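Pdx2 protein (PDB 2ABW) hydrolyses glutamine to glutamate and ammonia as the glutaminase subunit of the plasmodial PLP synthase, supplying the ammonia that is channelled to the active site of Pdx1. Local coordinates at residues Gln34-Asn37 against Val38-Gly42; Pro201-Ala204 against Phe205-Tyr208; Gly51-Ser54 against Thr55-Arg58. All coordinates share one frame; numbering follows the deposited sequence. Where two conformers were deposited one is given.

Along the chain, contact 1 (34-42) comes first, contact 3 (51-58) follows and contact 2 (201-208) closes the series. Each is the start of a helix: 38-42 and 54-60 follow parallel strands 30-35 and 46-49 of the nine-stranded mixed sheet, and 204-219 follows the loop after strand 190-193. Contact 1 lies at an outermost strand, its centre about 17 Å from that of contact 3 and about 23 Å from that of contact 2. Contacts 2 and 3, also about 23 Å apart between centres, are on opposite sides of the chain's centre. Contact 3 holds residues assigned to glutamine binding, contact 2 lies near the charge-relay residues Glu198 and His196, and contact 1 is away from both.

Contact 1: Gln34-Asn37 against Val38-Gly42; sequences QVRN and VHDLG
The backbone leaves strand 30-35 at Val35, turns through Arg36 and Asn37 and enters helix 38-42, which brings the CA atoms of Val35 and Asp40 to within 5.1 Å of each other. Asn37 is the N-cap. Its OD1 accepts from Asp40 N at 3.0 Å in a nearly straight bond (N-H...O 170°), and the N-H lies close to the extension of the amide C=O. With CG lodged between backbone N and carbonyl carbon (chi1 58°), the amide folds back over the first turn. The first helical bond, Leu41 N to Asn37 O, measures 3.1 Å.

Asp40 answers in the other direction. Its OD2 takes the N-H of Arg36 at 2.8 Å on the anti lone pair, the one facing away from OD1, while OD1 forms a salt bridge with Arg36 NH2 at 2.9 Å. The arginine chain bends at chi3 to bring its guanidinium round to the carboxylate, whose plane is inclined to it by 32°. Asn37 ND2 sits over the centre of one guanidinium face, and a water accepts from ND2 and donates to Asp40 OD1, tying amide to carboxylate. With a backbone N-H, an arginine and a water as partners, the carboxylate is restrained in rotation; it would probably be stabilised as the anion.

Beneath this polar layer Val35 CG1 rests against Leu41 CB at 4.2 Å. Both side chains also touch Leu47 of strand 46-49, and Leu41 reaches Leu72 and Phe75 of helix 63-77. The whole is a strand-to-helix turn of the alpha/beta sheet, closed at the helix start by an asparagine N-cap and by an aspartate in the first turn that reaches back to the preceding loop.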
loop_
_atom_site.group_PDB
_atom_site.type_symbol
_atom_site.label_atom_id
_atom_site.label_comp_id
_atom_site.label_asym_id
_atom_site.label_seq_id
_atom_site.Cartn_x
_atom_site.Cartn_y
_atom_site.Cartn_z
ATOM N N GLN A 34 5.659 13.713 5.342
ATOM C CA GLN A 34 6.627 12.718 5.014
ATOM C C GLN A 34 6.889 11.948 6.277
ATOM O O GLN A 34 6.892 12.507 7.402
ATOM C CB GLN A 34 7.944 13.346 4.572
ATOM C CG GLN A 34 7.952 14.019 3.249
ATOM C CD GLN A 34 9.373 14.543 2.934
ATOM O OE1 GLN A 34 10.370 13.869 3.232
ATOM N NE2 GLN A 34 9.449 15.709 2.323
ATOM N N VAL A 35 7.200 10.668 6.134
ATOM C CA VAL A 35 7.647 9.850 7.272
ATOM C C VAL A 35 9.046 9.298 6.976
ATOM O O VAL A 35 9.275 8.607 6.001
ATOM C CB VAL A 35 6.701 8.704 7.549
ATOM C CG1 VAL A 35 7.267 7.691 8.528
ATOM C CG2 VAL A 35 5.308 9.309 7.931
ATOM N N ARG A 36 9.985 9.699 7.793
ATOM C CA ARG A 36 11.385 9.350 7.611
ATOM C C ARG A 36 11.937 8.672 8.853
ATOM O O ARG A 36 13.050 8.188 8.838
ATOM C CB ARG A 36 12.130 10.667 7.409
ATOM C CG ARG A 36 11.679 11.521 6.282
ATOM C CD ARG A 36 12.073 12.968 6.604
ATOM N NE ARG A 36 11.118 13.532 7.598
ATOM C CZ ARG A 36 11.412 14.407 8.544
ATOM N NH1 ARG A 36 12.659 14.830 8.721
ATOM N NH2 ARG A 36 10.467 14.877 9.342
ATOM N N ASN A 37 11.165 8.668 9.949
ATOM C CA ASN A 37 11.669 8.169 11.215
ATOM C C ASN A 37 10.513 7.878 12.149
ATOM O O ASN A 37 9.349 8.141 11.806
ATOM C CB ASN A 37 12.640 9.177 11.802
ATOM C CG ASN A 37 12.037 10.514 12.002
ATOM O OD1 ASN A 37 11.025 10.645 12.607
ATOM N ND2 ASN A 37 12.719 11.567 11.538
ATOM N N VAL A 38 10.801 7.346 13.325
ATOM C CA VAL A 38 9.776 6.935 14.273
ATOM C C VAL A 38 8.999 8.124 14.872
ATOM O O VAL A 38 7.819 7.980 15.202
ATOM C CB VAL A 38 10.336 6.035 15.384
ATOM C CG1 VAL A 38 10.939 4.756 14.838
ATOM C CG2 VAL A 38 11.386 6.761 16.203
ATOM N N HIS A 39 9.648 9.279 14.999
ATOM C CA HIS A 39 8.938 10.503 15.475
ATOM C C HIS A 39 7.795 10.852 14.483
ATOM O O HIS A 39 6.662 11.035 14.857
ATOM C CB HIS A 39 9.910 11.647 15.562
ATOM C CG HIS A 39 9.292 12.888 16.114
ATOM N ND1 HIS A 39 9.136 14.035 15.363
ATOM C CD2 HIS A 39 8.736 13.153 17.325
ATOM C CE1 HIS A 39 8.468 14.931 16.063
ATOM N NE2 HIS A 39 8.248 14.446 17.273
ATOM N N ASP A 40 8.135 10.897 13.208
ATOM C CA ASP A 40 7.169 11.198 12.175
ATOM C C ASP A 40 6.023 10.157 12.221
ATOM O O ASP A 40 4.841 10.470 12.101
ATOM C CB ASP A 40 7.733 11.141 10.763
ATOM C CG ASP A 40 8.829 12.141 10.464
ATOM O OD1 ASP A 40 8.801 13.284 11.067
ATOM O OD2 ASP A 40 9.699 11.825 9.565
ATOM N N LEU A 41 6.435 8.879 12.359
ATOM C CA LEU A 41 5.426 7.751 12.334
ATOM C C LEU A 41 4.476 7.944 13.448
ATOM O O LEU A 41 3.310 7.663 13.281
ATOM C CB LEU A 41 6.149 6.419 12.420
ATOM C CG LEU A 41 5.227 5.210 12.411
ATOM C CD1 LEU A 41 4.488 5.173 11.017
ATOM C CD2 LEU A 41 6.021 3.972 12.641
ATOM N N GLY A 42 4.974 8.384 14.625
ATOM C CA GLY A 42 4.101 8.594 15.777
ATOM C C GLY A 42 2.992 9.617 15.594
ATOM O O GLY A 42 2.004 9.653 16.382
HETATM O O HOH W 1 11.362 13.994 12.506
#

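Contact 2: Pro201-Ala204 against Phe205-Tyr208; sequences PHTA and FQQY
Two backbone hydrogen bonds join Pro201-Ala204 to Phe205-Tyr208: Gln207 N donates to Thr203 O at 2.9 Å, and Tyr208 N to Ala204 O at 3.0 Å. Each spans four residues, and together they open the helix.

A water supplies the polar side-chain link. It stands 2.7 Å from Thr203 OG1 and donates to Gln207 OE1 at 2.8 Å. Gln207 reaches it with CG opposite its backbone N (chi1 -175°) and the rest of the chain extended. Thr203 occupies the N-cap position of helix 204-219, yet its side chain makes no capping bond. This helix start follows the loop that carries the charge-relay residues His196 and Glu198 of the class I glutaminase fold; the side chain of Gln206 lies about 5 Å from that of Glu198 and packs on Trp84 of strand 83-86.

Ring and apolar contacts complete the turn. Ala204 CB is 4.4 Å from Phe205 CD1, and the imidazole of His202 approaches the phenyl ring loosely, each ring near the plane of the other at its edge, with His202 NE2 4.5 Å from Phe205 CD1. The phenyl group continues into an aromatic cluster, edge-to-face with Phe195 and also meeting Phe144, whose ring touches Tyr208 as well. Tyr208 OH is hydrogen-bonded to Glu186 OE1.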
loop_
_atom_site.group_PDB
_atom_site.type_symbol
_atom_site.label_atom_id
_atom_site.label_comp_id
_atom_site.label_asym_id
_atom_site.label_seq_id
_atom_site.Cartn_x
_atom_site.Cartn_y
_atom_site.Cartn_z
ATOM N N PRO A 201 -4.959 10.311 -13.289
ATOM C CA PRO A 201 -5.454 11.520 -12.649
ATOM C C PRO A 201 -6.405 11.291 -11.494
ATOM O O PRO A 201 -6.362 12.064 -10.537
ATOM C CB PRO A 201 -6.090 12.303 -13.811
ATOM C CG PRO A 201 -5.299 11.829 -15.031
ATOM C CD PRO A 201 -5.103 10.321 -14.745
ATOM N N HIS A 202 -7.224 10.232 -11.560
ATOM C CA HIS A 202 -8.288 10.093 -10.538
ATOM C C HIS A 202 -7.679 9.751 -9.205
ATOM O O HIS A 202 -6.535 9.289 -9.146
ATOM C CB HIS A 202 -9.336 9.100 -10.876
ATOM C CG HIS A 202 -8.928 7.676 -10.739
ATOM N ND1 HIS A 202 -8.624 6.810 -11.789
ATOM C CD2 HIS A 202 -8.892 6.912 -9.613
ATOM C CE1 HIS A 202 -8.324 5.604 -11.272
ATOM N NE2 HIS A 202 -8.496 5.655 -9.965
ATOM N N THR A 203 -8.469 9.988 -8.161
ATOM C CA THR A 203 -7.971 9.892 -6.782
ATOM C C THR A 203 -8.776 8.834 -5.976
ATOM O O THR A 203 -8.866 8.939 -4.746
ATOM C CB THR A 203 -8.024 11.243 -6.033
ATOM O OG1 THR A 203 -9.335 11.782 -6.134
ATOM C CG2 THR A 203 -6.973 12.271 -6.637
ATOM N N ALA A 204 -9.361 7.861 -6.630
ATOM C CA ALA A 204 -10.366 6.964 -5.962
ATOM C C ALA A 204 -9.716 6.243 -4.806
ATOM O O ALA A 204 -10.312 6.145 -3.722
ATOM C CB ALA A 204 -10.877 5.951 -6.960
ATOM N N PHE A 205 -8.533 5.637 -4.995
ATOM C CA PHE A 205 -7.932 4.841 -3.913
ATOM C C PHE A 205 -7.450 5.718 -2.746
ATOM O O PHE A 205 -7.425 5.307 -1.579
ATOM C CB PHE A 205 -6.869 3.898 -4.439
ATOM C CG PHE A 205 -7.505 2.705 -5.197
ATOM C CD1 PHE A 205 -7.851 2.847 -6.514
ATOM C CD2 PHE A 205 -7.868 1.555 -4.516
ATOM C CE1 PHE A 205 -8.493 1.805 -7.181
ATOM C CE2 PHE A 205 -8.504 0.504 -5.214
ATOM C CZ PHE A 205 -8.865 0.683 -6.489
ATOM N N GLN A 206 -6.975 6.914 -3.103
ATOM C CA GLN A 206 -6.624 7.872 -2.077
ATOM C C GLN A 206 -7.836 8.224 -1.218
ATOM O O GLN A 206 -7.780 8.278 0.040
ATOM C CB GLN A 206 -6.032 9.171 -2.679
ATOM C CG GLN A 206 -4.636 8.943 -3.258
ATOM C CD GLN A 206 -4.593 8.367 -4.644
ATOM O OE1 GLN A 206 -5.627 8.242 -5.259
ATOM N NE2 GLN A 206 -3.376 8.081 -5.141
ATOM N N GLN A 207 -8.945 8.466 -1.840
ATOM C CA GLN A 207 -10.186 8.773 -1.136
ATOM C C GLN A 207 -10.605 7.617 -0.264
ATOM O O GLN A 207 -10.990 7.816 0.901
ATOM C CB GLN A 207 -11.245 9.130 -2.140
ATOM C CG GLN A 207 -12.505 9.583 -1.369
ATOM C CD GLN A 207 -13.670 9.954 -2.283
ATOM O OE1 GLN A 207 -13.577 9.891 -3.531
ATOM N NE2 GLN A 207 -14.746 10.309 -1.678
ATOM N N TYR A 208 -10.545 6.405 -0.782
ATOM C CA TYR A 208 -10.905 5.201 -0.022
ATOM C C TYR A 208 -10.003 5.045 1.191
ATOM O O TYR A 208 -10.443 4.765 2.316
ATOM C CB TYR A 208 -10.748 3.986 -0.886
ATOM C CG TYR A 208 -11.205 2.732 -0.249
ATOM C CD1 TYR A 208 -12.572 2.498 -0.053
ATOM C CD2 TYR A 208 -10.353 1.772 0.147
ATOM C CE1 TYR A 208 -13.001 1.312 0.528
ATOM C CE2 TYR A 208 -10.782 0.583 0.669
ATOM C CZ TYR A 208 -12.100 0.353 0.865
ATOM O OH TYR A 208 -12.629 -0.833 1.426
HETATM O O HOH W 2 -11.752 10.871 -5.437
#

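Contact 3: Gly51-Ser54 against Thr55-Arg58; sequences GGES and TTVR
Val57 N donates to Glu53 O at 3.2 Å and Arg58 N to Ser54 O at 3.0 Å, and these two bonds wind the first turn of helix 54-60 with Glu53 at its N-cap. The loop through Gly51-Glu53 and the first helical residue, Ser54, belong to the glutamine site of the class I amidotransferase fold: Gly52, Glu53 and Ser54 are assigned to glutamine binding.

The closely packed part is the buried one, where Val57 and Ser54 lie under the cover of neighbouring elements. Val57 turns its CB back towards the loop, and its CG2 comes to 3.8 Å from Glu53 O. The same methyl stands 4.4 Å from the bare CA of Gly51, whose backbone angles (phi 132°, psi 155°) are readily taken by glycine alone. Val57 and Ser54 both pack on Leu92 of helix 88-92, and Gly51 is joined by backbone hydrogen bonding to Ala88, next to the nucleophile Cys87, so the loop is held close to the catalytic elbow. Arg58, also buried, leads away from the loop, its guanidinium engaged by a salt bridge to Asp66, a hydrogen bond to Lys109 O and cation-pi contacts with Tyr69 and Phe106.

The solvent side offers less cover. Here exposed Glu53, its chain extended beyond CG, crosses the partly exposed Thr56, with its side chain about 4 Å from that of Arg154, another residue assigned to glutamine binding. Thr56 turns its hydroxyl rather than its methyl towards Glu53: OG1 of Thr56 lies opposite the carbonyl carbon (chi1 -58°), 3.6 Å from Glu53 CB and 3.2 Å from Glu53 OE1.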
loop_
_atom_site.group_PDB
_atom_site.type_symbol
_atom_site.label_atom_id
_atom_site.label_comp_id
_atom_site.label_asym_id
_atom_site.label_seq_id
_atom_site.Cartn_x
_atom_site.Cartn_y
_atom_site.Cartn_z
ATOM N N GLY A 51 6.751 2.901 -3.489
ATOM C CA GLY A 51 8.142 2.579 -3.880
ATOM C C GLY A 51 8.130 1.708 -5.099
ATOM O O GLY A 51 7.172 0.980 -5.389
ATOM N N GLY A 52 9.224 1.777 -5.807
ATOM C CA GLY A 52 9.453 0.949 -6.963
ATOM C C GLY A 52 10.091 -0.351 -6.584
ATOM O O GLY A 52 9.832 -1.365 -7.229
ATOM N N GLU A 53 10.952 -0.305 -5.597
ATOM C CA GLU A 53 11.730 -1.460 -5.174
ATOM C C GLU A 53 11.639 -1.788 -3.696
ATOM O O GLU A 53 12.189 -1.056 -2.835
ATOM C CB GLU A 53 13.202 -1.174 -5.436
ATOM C CG GLU A 53 13.462 -1.011 -6.930
ATOM C CD GLU A 53 14.935 -1.007 -7.322
ATOM O OE1 GLU A 53 15.806 -1.229 -6.444
ATOM O OE2 GLU A 53 15.247 -0.750 -8.525
ATOM N N SER A 54 11.085 -2.961 -3.436
ATOM C CA SER A 54 10.874 -3.386 -2.057
ATOM C C SER A 54 12.169 -3.464 -1.293
ATOM O O SER A 54 12.216 -3.169 -0.133
ATOM C CB SER A 54 10.131 -4.697 -2.007
ATOM O OG SER A 54 10.816 -5.761 -2.681
ATOM N N THR A 55 13.263 -3.944 -1.910
ATOM C CA THR A 55 14.479 -4.108 -1.160
ATOM C C THR A 55 15.044 -2.763 -0.708
ATOM O O THR A 55 15.637 -2.644 0.378
ATOM C CB THR A 55 15.499 -4.984 -1.885
ATOM O OG1 THR A 55 15.022 -6.338 -1.874
ATOM C CG2 THR A 55 16.778 -4.921 -1.183
ATOM N N THR A 56 14.890 -1.756 -1.550
ATOM C CA THR A 56 15.346 -0.414 -1.187
ATOM C C THR A 56 14.594 0.186 -0.010
ATOM O O THR A 56 15.230 0.635 0.909
ATOM C CB THR A 56 15.179 0.567 -2.350
ATOM O OG1 THR A 56 15.914 0.059 -3.472
ATOM C CG2 THR A 56 15.724 1.933 -1.968
ATOM N N VAL A 57 13.303 0.108 -0.045
ATOM C CA VAL A 57 12.485 0.623 1.059
ATOM C C VAL A 57 12.828 -0.140 2.327
ATOM O O VAL A 57 13.091 0.414 3.388
ATOM C CB VAL A 57 11.039 0.487 0.755
ATOM C CG1 VAL A 57 10.225 0.719 2.023
ATOM C CG2 VAL A 57 10.561 1.401 -0.402
ATOM N N ARG A 58 12.977 -1.464 2.231
ATOM C CA ARG A 58 13.306 -2.222 3.446
ATOM C C ARG A 58 14.636 -1.860 4.059
ATOM O O ARG A 58 14.799 -1.776 5.249
ATOM C CB ARG A 58 13.292 -3.733 3.137
ATOM C CG ARG A 58 13.583 -4.630 4.303
ATOM C CD ARG A 58 12.599 -4.438 5.486
ATOM N NE ARG A 58 12.918 -5.258 6.659
ATOM C CZ ARG A 58 13.774 -4.975 7.635
ATOM N NH1 ARG A 58 14.464 -3.833 7.701
ATOM N NH2 ARG A 58 13.906 -5.804 8.657
#